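Thioesterase domain protein YiiD (Shewanella oneidensis, PDB 1T82) probably acts as a thioesterase or acyltransferase, forming a dimer with a hotdog-like fold, though its exact reaction and substrate are not established. Local coordinates at residues V109-P114 with V129-Q134; S64-M69 with A143-L148; P102-P107 with L135-K140. All coordinates share one frame; numbering follows the deposited sequence.

Interaction 1 of 3, residues V109-P114 with V129-Q134; sequences VKVRWP and VKLEVQ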
loop_
_atom_site.group_PDB
_atom_site.type_symbol
_atom_site.label_atom_id
_atom_site.label_comp_id
_atom_site.label_asym_id
_atom_site.label_seq_id
_atom_site.Cartn_x
_atom_site.Cartn_y
_atom_site.Cartn_z
ATOM N N VAL B 109 -8.043 7.735 -9.827
ATOM C CA VAL B 109 -8.458 7.094 -8.590
ATOM C C VAL B 109 -9.601 7.922 -8.036
ATOM O O VAL B 109 -9.443 9.111 -7.734
ATOM C CB VAL B 109 -7.309 7.047 -7.572
ATOM C CG1 VAL B 109 -7.705 6.188 -6.386
ATOM C CG2 VAL B 109 -6.063 6.503 -8.238
ATOM N N LYS B 110 -10.756 7.279 -7.902
ATOM C CA LYS B 110 -11.954 7.963 -7.451
ATOM C C LYS B 110 -12.621 7.408 -6.203
ATOM O O LYS B 110 -12.616 6.203 -5.956
ATOM C CB LYS B 110 -12.979 7.960 -8.588
ATOM C CG LYS B 110 -12.439 8.476 -9.912
ATOM C CD LYS B 110 -13.489 8.354 -11.014
ATOM C CE LYS B 110 -12.959 8.853 -12.353
ATOM N NZ LYS B 110 -13.986 8.760 -13.434
ATOM N N VAL B 111 -13.201 8.314 -5.422
ATOM C CA VAL B 111 -13.940 7.947 -4.221
ATOM C C VAL B 111 -15.129 8.900 -4.107
ATOM O O VAL B 111 -15.002 10.106 -4.343
ATOM C CB VAL B 111 -13.061 8.026 -2.937
ATOM C CG1 VAL B 111 -12.568 9.446 -2.707
ATOM C CG2 VAL B 111 -13.855 7.527 -1.735
ATOM N N ARG B 112 -16.292 8.341 -3.785
ATOM C CA ARG B 112 -17.516 9.120 -3.634
ATOM C C ARG B 112 -17.944 9.083 -2.176
ATOM O O ARG B 112 -17.973 8.024 -1.557
ATOM C CB ARG B 112 -18.633 8.548 -4.520
ATOM C CG ARG B 112 -19.947 9.328 -4.429
ATOM C CD ARG B 112 -20.954 8.894 -5.496
ATOM N NE ARG B 112 -20.513 9.221 -6.850
ATOM C CZ ARG B 112 -20.411 10.456 -7.333
ATOM N NH1 ARG B 112 -20.720 11.502 -6.577
ATOM N NH2 ARG B 112 -19.999 10.646 -8.581
ATOM N N TRP B 113 -18.272 10.248 -1.629
ATOM C CA TRP B 113 -18.685 10.354 -0.239
ATOM C C TRP B 113 -20.043 9.684 -0.000
ATOM O O TRP B 113 -21.022 9.991 -0.681
ATOM C CB TRP B 113 -18.752 11.833 0.156
ATOM C CG TRP B 113 -19.011 12.067 1.606
ATOM C CD1 TRP B 113 -20.075 12.735 2.153
ATOM C CD2 TRP B 113 -18.189 11.656 2.702
ATOM N NE1 TRP B 113 -19.964 12.764 3.519
ATOM C CE2 TRP B 113 -18.816 12.108 3.886
ATOM C CE3 TRP B 113 -16.982 10.949 2.802
ATOM C CZ2 TRP B 113 -18.277 11.876 5.156
ATOM C CZ3 TRP B 113 -16.444 10.719 4.067
ATOM C CH2 TRP B 113 -17.094 11.183 5.228
ATOM N N PRO B 114 -20.112 8.752 0.966
ATOM C CA PRO B 114 -21.349 8.036 1.296
ATOM C C PRO B 114 -22.229 8.761 2.318
ATOM O O PRO B 114 -23.104 8.152 2.933
ATOM C CB PRO B 114 -20.833 6.704 1.825
ATOM C CG PRO B 114 -19.607 7.124 2.572
ATOM C CD PRO B 114 -18.953 8.112 1.618
ATOM N N VAL B 129 -15.486 5.659 9.278
ATOM C CA VAL B 129 -15.872 5.960 7.905
ATOM C C VAL B 129 -15.443 4.846 6.956
ATOM O O VAL B 129 -14.252 4.587 6.793
ATOM C CB VAL B 129 -15.226 7.274 7.418
ATOM C CG1 VAL B 129 -15.745 7.626 6.031
ATOM C CG2 VAL B 129 -15.519 8.397 8.400
ATOM N N LYS B 130 -16.416 4.185 6.341
ATOM C CA LYS B 130 -16.116 3.114 5.399
ATOM C C LYS B 130 -16.163 3.714 3.998
ATOM O O LYS B 130 -17.197 4.228 3.574
ATOM C CB LYS B 130 -17.149 1.988 5.511
ATOM C CG LYS B 130 -16.555 0.604 5.289
ATOM C CD LYS B 130 -17.577 -0.404 4.770
ATOM C CE LYS B 130 -18.761 -0.571 5.706
ATOM N NZ LYS B 130 -19.727 -1.585 5.181
ATOM N N LEU B 131 -15.042 3.658 3.284
ATOM C CA LEU B 131 -14.983 4.207 1.939
ATOM C C LEU B 131 -14.584 3.185 0.890
ATOM O O LEU B 131 -13.856 2.230 1.165
ATOM C CB LEU B 131 -13.990 5.372 1.875
ATOM C CG LEU B 131 -14.285 6.618 2.706
ATOM C CD1 LEU B 131 -13.177 7.644 2.496
ATOM C CD2 LEU B 131 -15.627 7.201 2.287
ATOM N N GLU B 132 -15.069 3.406 -0.322
ATOM C CA GLU B 132 -14.750 2.541 -1.443
ATOM C C GLU B 132 -13.981 3.388 -2.441
ATOM O O GLU B 132 -14.446 4.452 -2.841
ATOM C CB GLU B 132 -16.026 2.026 -2.093
ATOM C CG GLU B 132 -15.783 1.092 -3.250
ATOM C CD GLU B 132 -17.074 0.537 -3.806
ATOM O OE1 GLU B 132 -17.816 1.303 -4.456
ATOM O OE2 GLU B 132 -17.350 -0.657 -3.572
ATOM N N VAL B 133 -12.803 2.922 -2.835
ATOM C CA VAL B 133 -11.993 3.651 -3.797
ATOM C C VAL B 133 -11.812 2.772 -5.024
ATOM O O VAL B 133 -11.592 1.569 -4.899
ATOM C CB VAL B 133 -10.602 3.995 -3.216
ATOM C CG1 VAL B 133 -9.805 4.805 -4.228
ATOM C CG2 VAL B 133 -10.750 4.770 -1.913
ATOM N N GLN B 134 -11.926 3.365 -6.211
ATOM C CA GLN B 134 -11.753 2.608 -7.446
ATOM C C GLN B 134 -10.662 3.242 -8.291
ATOM O O GLN B 134 -10.531 4.461 -8.331
ATOM C CB GLN B 134 -13.053 2.575 -8.250
ATOM C CG GLN B 134 -14.186 1.839 -7.566
ATOM C CD GLN B 134 -15.358 1.620 -8.498
ATOM O OE1 GLN B 134 -15.913 2.570 -9.049
ATOM N NE2 GLN B 134 -15.742 0.366 -8.674
HETATM O O HOH W 1 -16.499 5.469 -4.107
HETATM O O HOH W 2 -17.168 5.396 -0.638
#
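Val133 packs its two methyls against two valines of the neighbouring strand: CG1 presses on Val109 CG1 at 3.3 Å, tighter than usual van der Waals contact, while CG2 lies beside Val111 CB. The strands are antiparallel neighbours in the curved sheet of the hotdog fold, and Val109 and Val111 continue onto Thr72 of the central helix 62-84. With its CG1 anti to the backbone N (chi1 -178°), Val133 has that methyl directed at Val109. Farther along, Leu131 CD2 sits 3.5 Å from Pro114 CD, which itself lies over one face of the Trp113 indole near its rim. Trp113 crosses Val129 at about a right angle, with CZ3 3.7 Å from Val129 CG1, so the indole extends the apolar row beyond the end of strand 108-112.

Outside this row, Lys110 and Gln134 form a hydrogen-bonded pair: Lys110 N gives its hydrogen to Gln134 O at 2.9 Å, and Gln134 N returns one to Lys110 O. On their face of the sheet, Gln134 NE2 bonds to Gln144 OE1 and Lys110 makes a cation-pi contact with Phe136. Past this pair the strands splay, and Arg112 N stands 4.4 Å from Glu132 O. One water fills that gap, accepting from Arg112 N at 2.9 Å and donating to Glu132 O at 2.6 Å; a second accepts from Glu132 N and donates to Arg112 O.

Interaction 2 of 3, residues S64-M69 with A143-L148; sequences SIYTIM and AQFDGL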
loop_
_atom_site.group_PDB
_atom_site.type_symbol
_atom_site.label_atom_id
_atom_site.label_comp_id
_atom_site.label_asym_id
_atom_site.label_seq_id
_atom_site.Cartn_x
_atom_site.Cartn_y
_atom_site.Cartn_z
ATOM N N SER B 64 2.306 0.944 -5.019
ATOM C CA SER B 64 1.946 2.305 -5.378
ATOM C C SER B 64 0.444 2.381 -5.600
ATOM O O SER B 64 -0.199 3.344 -5.186
ATOM C CB SER B 64 2.692 2.752 -6.639
ATOM O OG SER B 64 4.086 2.845 -6.389
ATOM N N ILE B 65 -0.113 1.362 -6.250
ATOM C CA ILE B 65 -1.549 1.318 -6.495
ATOM C C ILE B 65 -2.268 1.433 -5.146
ATOM O O ILE B 65 -3.142 2.273 -4.970
ATOM C CB ILE B 65 -1.950 -0.006 -7.198
ATOM C CG1 ILE B 65 -1.400 -0.017 -8.628
ATOM C CG2 ILE B 65 -3.471 -0.160 -7.212
ATOM C CD1 ILE B 65 -1.687 -1.300 -9.389
ATOM N N TYR B 66 -1.880 0.592 -4.193
ATOM C CA TYR B 66 -2.492 0.614 -2.868
ATOM C C TYR B 66 -2.312 1.962 -2.185
ATOM O O TYR B 66 -3.258 2.534 -1.631
ATOM C CB TYR B 66 -1.880 -0.457 -1.966
ATOM C CG TYR B 66 -2.406 -0.417 -0.545
ATOM C CD1 TYR B 66 -3.538 -1.149 -0.175
ATOM C CD2 TYR B 66 -1.777 0.366 0.431
ATOM C CE1 TYR B 66 -4.021 -1.107 1.132
ATOM C CE2 TYR B 66 -2.262 0.414 1.737
ATOM C CZ TYR B 66 -3.379 -0.325 2.077
ATOM O OH TYR B 66 -3.846 -0.304 3.370
ATOM N N THR B 67 -1.090 2.478 -2.217
ATOM C CA THR B 67 -0.817 3.744 -1.561
ATOM C C THR B 67 -1.643 4.897 -2.101
ATOM O O THR B 67 -2.190 5.679 -1.326
ATOM C CB THR B 67 0.675 4.102 -1.640
ATOM O OG1 THR B 67 1.434 3.103 -0.943
ATOM C CG2 THR B 67 0.926 5.462 -0.998
ATOM N N ILE B 68 -1.752 5.016 -3.422
ATOM C CA ILE B 68 -2.540 6.115 -3.960
ATOM C C ILE B 68 -4.011 5.954 -3.578
ATOM O O ILE B 68 -4.691 6.938 -3.297
ATOM C CB ILE B 68 -2.384 6.247 -5.510
ATOM C CG1 ILE B 68 -3.210 7.425 -6.024
ATOM C CG2 ILE B 68 -2.809 4.973 -6.203
ATOM C CD1 ILE B 68 -2.879 7.808 -7.460
HETATM N N MSE B 69 -4.500 4.720 -3.545
HETATM C CA MSE B 69 -5.894 4.501 -3.182
HETATM C C MSE B 69 -6.132 4.820 -1.712
HETATM O O MSE B 69 -7.127 5.446 -1.372
HETATM C CB MSE B 69 -6.308 3.062 -3.503
HETATM C CG MSE B 69 -6.247 2.782 -4.994
HETATM SE SE MSE B 69 -6.695 0.988 -5.536
HETATM C CE MSE B 69 -8.563 1.239 -5.964
ATOM N N ALA B 143 -8.426 -1.718 -10.365
ATOM C CA ALA B 143 -8.249 -2.096 -8.966
ATOM C C ALA B 143 -9.402 -1.589 -8.102
ATOM O O ALA B 143 -9.969 -0.526 -8.363
ATOM C CB ALA B 143 -6.905 -1.580 -8.431
ATOM N N GLN B 144 -9.734 -2.375 -7.079
ATOM C CA GLN B 144 -10.829 -2.081 -6.152
ATOM C C GLN B 144 -10.307 -2.049 -4.717
ATOM O O GLN B 144 -9.563 -2.935 -4.296
ATOM C CB GLN B 144 -11.914 -3.153 -6.281
ATOM C CG GLN B 144 -13.215 -2.824 -5.575
ATOM C CD GLN B 144 -13.914 -1.618 -6.179
ATOM O OE1 GLN B 144 -14.319 -1.634 -7.344
ATOM N NE2 GLN B 144 -14.054 -0.561 -5.389
ATOM N N PHE B 145 -10.736 -1.041 -3.966
ATOM C CA PHE B 145 -10.285 -0.846 -2.592
ATOM C C PHE B 145 -11.433 -0.549 -1.632
ATOM O O PHE B 145 -12.340 0.220 -1.940
ATOM C CB PHE B 145 -9.271 0.306 -2.597
ATOM C CG PHE B 145 -8.788 0.735 -1.232
ATOM C CD1 PHE B 145 -9.527 1.628 -0.460
ATOM C CD2 PHE B 145 -7.546 0.316 -0.764
ATOM C CE1 PHE B 145 -9.031 2.110 0.758
ATOM C CE2 PHE B 145 -7.042 0.787 0.447
ATOM C CZ PHE B 145 -7.785 1.688 1.209
ATOM N N ASP B 146 -11.388 -1.187 -0.469
ATOM C CA ASP B 146 -12.385 -0.980 0.563
ATOM C C ASP B 146 -11.611 -0.704 1.836
ATOM O O ASP B 146 -10.808 -1.525 2.274
ATOM C CB ASP B 146 -13.268 -2.219 0.707
ATOM C CG ASP B 146 -14.284 -2.330 -0.415
ATOM O OD1 ASP B 146 -15.181 -1.463 -0.480
ATOM O OD2 ASP B 146 -14.181 -3.265 -1.234
ATOM N N GLY B 147 -11.828 0.469 2.417
ATOM C CA GLY B 147 -11.108 0.809 3.622
ATOM C C GLY B 147 -11.973 1.353 4.733
ATOM O O GLY B 147 -12.946 2.069 4.497
ATOM N N LEU B 148 -11.627 0.988 5.957
ATOM C CA LEU B 148 -12.353 1.476 7.118
ATOM C C LEU B 148 -11.437 2.488 7.787
ATOM O O LEU B 148 -10.369 2.128 8.279
ATOM C CB LEU B 148 -12.659 0.333 8.090
ATOM C CG LEU B 148 -13.309 0.757 9.411
ATOM C CD1 LEU B 148 -14.630 1.449 9.134
ATOM C CD2 LEU B 148 -13.514 -0.462 10.301
#
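Met69, a selenomethionine, extends from helix 62-84 and lies alongside Phe145, the two chains running in opposite senses. Its SE settles 3.9 Å from Ala143 CB, and the bend at the last torsion (chi3 95°) turns CE onto the strand, where it rests 3.6 Å from Phe145 CB and 3.3 Å from Ala143 O. The methyl thus touches backbone as well as side chain. Met69 CB lies by Phe145 CG and CD2, and Met69 O stands over one face of the phenyl ring.

One turn earlier, Ile65 CG2 touches the same alanine methyl, 3.9 Å from Ala143 CB, next to the selenium. The axes of the two short segments come within 9.6 Å; the helix is the central one of the hotdog fold, round which the sheet wraps like a bun, and the side chains that meet here are buried and mainly apolar.

With CG anti to the backbone N (chi1 175°), the Phe145 ring extends to Tyr66. The pair is an offset edge-to-face stack: the edge of Phe145 is turned toward the face of Tyr66, the ring centroids are 5.7 Å apart and the planes meet at 63°. Phe145 CE2 makes the closest approach, 3.6 Å from Tyr66 CE1. The tyrosine also faces the dimer partner: its ring stacks on Tyr66 of the second subunit, and its OH is hydrogen-bonded to Tyr99 OH of that subunit.

Interaction 3 of 3, residues P102-P107 with L135-K140; sequences PVTSAP and LFCDGK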
loop_
_atom_site.group_PDB
_atom_site.type_symbol
_atom_site.label_atom_id
_atom_site.label_comp_id
_atom_site.label_asym_id
_atom_site.label_seq_id
_atom_site.Cartn_x
_atom_site.Cartn_y
_atom_site.Cartn_z
ATOM N N PRO B 102 -3.486 -4.830 -15.109
ATOM C CA PRO B 102 -2.317 -3.953 -15.017
ATOM C C PRO B 102 -2.662 -2.503 -15.356
ATOM O O PRO B 102 -3.542 -2.237 -16.183
ATOM C CB PRO B 102 -1.344 -4.564 -16.029
ATOM C CG PRO B 102 -1.706 -6.021 -16.007
ATOM C CD PRO B 102 -3.220 -5.964 -16.011
ATOM N N VAL B 103 -1.972 -1.576 -14.697
ATOM C CA VAL B 103 -2.158 -0.145 -14.907
ATOM C C VAL B 103 -1.025 0.316 -15.815
ATOM O O VAL B 103 0.139 0.305 -15.419
ATOM C CB VAL B 103 -2.090 0.629 -13.573
ATOM C CG1 VAL B 103 -2.230 2.119 -13.825
ATOM C CG2 VAL B 103 -3.180 0.140 -12.633
ATOM N N THR B 104 -1.375 0.736 -17.026
ATOM C CA THR B 104 -0.383 1.147 -18.015
ATOM C C THR B 104 -0.106 2.636 -18.209
ATOM O O THR B 104 0.701 3.014 -19.062
ATOM C CB THR B 104 -0.727 0.530 -19.375
ATOM O OG1 THR B 104 -2.071 0.878 -19.728
ATOM C CG2 THR B 104 -0.598 -0.980 -19.306
ATOM N N SER B 105 -0.770 3.486 -17.438
ATOM C CA SER B 105 -0.529 4.921 -17.527
ATOM C C SER B 105 -1.102 5.582 -16.287
ATOM O O SER B 105 -1.655 4.904 -15.422
ATOM C CB SER B 105 -1.153 5.519 -18.802
ATOM O OG SER B 105 -2.561 5.361 -18.836
ATOM N N ALA B 106 -0.950 6.897 -16.195
ATOM C CA ALA B 106 -1.458 7.648 -15.045
ATOM C C ALA B 106 -2.939 7.317 -14.869
ATOM O O ALA B 106 -3.754 7.614 -15.737
ATOM C CB ALA B 106 -1.266 9.133 -15.277
ATOM N N PRO B 107 -3.304 6.701 -13.733
ATOM C CA PRO B 107 -4.697 6.330 -13.478
ATOM C C PRO B 107 -5.580 7.398 -12.852
ATOM O O PRO B 107 -5.110 8.446 -12.407
ATOM C CB PRO B 107 -4.555 5.128 -12.559
ATOM C CG PRO B 107 -3.405 5.551 -11.690
ATOM C CD PRO B 107 -2.415 6.156 -12.686
ATOM N N LEU B 135 -9.875 2.412 -8.966
ATOM C CA LEU B 135 -8.806 2.918 -9.812
ATOM C C LEU B 135 -9.065 2.526 -11.259
ATOM O O LEU B 135 -9.259 1.350 -11.572
ATOM C CB LEU B 135 -7.455 2.371 -9.333
ATOM C CG LEU B 135 -6.196 2.863 -10.058
ATOM C CD1 LEU B 135 -5.014 2.849 -9.093
ATOM C CD2 LEU B 135 -5.919 1.991 -11.272
ATOM N N PHE B 136 -9.082 3.526 -12.130
ATOM C CA PHE B 136 -9.320 3.313 -13.551
ATOM C C PHE B 136 -8.120 3.744 -14.383
ATOM O O PHE B 136 -7.377 4.646 -13.997
ATOM C CB PHE B 136 -10.534 4.122 -14.022
ATOM C CG PHE B 136 -11.801 3.820 -13.274
ATOM C CD1 PHE B 136 -12.072 4.437 -12.056
ATOM C CD2 PHE B 136 -12.722 2.912 -13.787
ATOM C CE1 PHE B 136 -13.242 4.151 -11.359
ATOM C CE2 PHE B 136 -13.897 2.619 -13.095
ATOM C CZ PHE B 136 -14.155 3.239 -11.879
ATOM N N CYS B 137 -7.940 3.088 -15.527
ATOM C CA CYS B 137 -6.875 3.422 -16.465
ATOM C C CYS B 137 -7.504 3.277 -17.847
ATOM O O CYS B 137 -7.993 2.205 -18.202
ATOM C CB CYS B 137 -5.684 2.472 -16.329
ATOM S SG CYS B 137 -4.292 2.895 -17.418
ATOM N N ASP B 138 -7.497 4.361 -18.613
ATOM C CA ASP B 138 -8.091 4.375 -19.944
ATOM C C ASP B 138 -9.585 4.058 -19.869
ATOM O O ASP B 138 -10.173 3.536 -20.817
ATOM C CB ASP B 138 -7.389 3.378 -20.870
ATOM C CG ASP B 138 -5.948 3.759 -21.152
ATOM O OD1 ASP B 138 -5.631 4.966 -21.103
ATOM O OD2 ASP B 138 -5.135 2.856 -21.436
ATOM N N GLY B 139 -10.192 4.377 -18.732
ATOM C CA GLY B 139 -11.613 4.137 -18.561
ATOM C C GLY B 139 -11.958 2.721 -18.153
ATOM O O GLY B 139 -13.130 2.343 -18.146
ATOM N N LYS B 140 -10.942 1.930 -17.823
ATOM C CA LYS B 140 -11.160 0.555 -17.401
ATOM C C LYS B 140 -10.825 0.389 -15.927
ATOM O O LYS B 140 -9.792 0.873 -15.463
ATOM C CB LYS B 140 -10.302 -0.410 -18.221
ATOM C CG LYS B 140 -10.505 -1.864 -17.829
ATOM C CD LYS B 140 -9.656 -2.807 -18.660
ATOM C CE LYS B 140 -8.180 -2.615 -18.378
ATOM N NZ LYS B 140 -7.343 -3.562 -19.160
HETATM O O HOH W 3 -4.852 -3.537 -18.227
HETATM O O HOH W 4 -6.536 6.947 -17.193
#
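Lys140 NZ donates to a water at 2.7 Å, and the same water donates to Pro102 O at 2.8 Å, so the lysine reaches the start of the 102-107 loop through one intermediary. The extended lysine chain turns at its third torsion (chi3 67°), which brings the amine within range of that water. A second, longer bridge lies beyond Cys137: there a water accepts from Asp138 N and donates to Ala106 O at 3.2 Å.

Between the two waters the thiol of Cys137 sits in the bend of the loop. Its SG, anti to the backbone N (chi1 -177°), comes 3.3 Å from Ser105 OG and also lies near Ser105 N and Thr104 N. The carboxylate of Asp138 follows, but its OD1 stays 3.8 Å from Ser105 OG, too far for a hydrogen bond, and the approach of OD2 to Thr104 OG1 is equally loose.

Residues Cys137 to Lys140 make a type I' turn, the tight two-residue hairpin that joins strands 127-137 and 140-152 of the hotdog sheet. Cys137 and Lys140 close it with paired backbone bonds, Cys137 N to Lys140 O and Lys140 N to Cys137 O, while Asp138 and Gly139 take the left-handed backbone angles that this turn requires. The 102-107 loop, on its way from strand 89-99 to strand 108-112, packs against the hairpin at its turn end.

Toward the interior the contact becomes apolar. Leu135 CD2 touches two residues of the loop, 3.6 Å from Val103 CG2 and 3.7 Å from Pro107 CB. The same Pro107 CB also comes 3.2 Å from Phe136 O. Behind them, Ile65 of helix 62-84 touches both Val103 and Leu135.

From the N terminus, residues 64-69 of the central helix come first, then the 102-107 loop, then 109-114; the chain returns through 129-134, 135-140 and 143-148. The contacts therefore nest without crossing. Interaction 1 closes the shortest loop, with 14 residues between its segments; interaction 3 encloses it, spanning 27; interaction 2 encloses both, spanning 73. Interactions 1 and 3 share strand 127-137, whose neighbour 140-152 carries the second segment of interaction 2. Val133 N bonds to Phe145 O, joining interactions 1 and 2, and Leu135 N to Ala143 O, joining 2 and 3. Together they tie helix, sheet and the loop beside the hairpin turn.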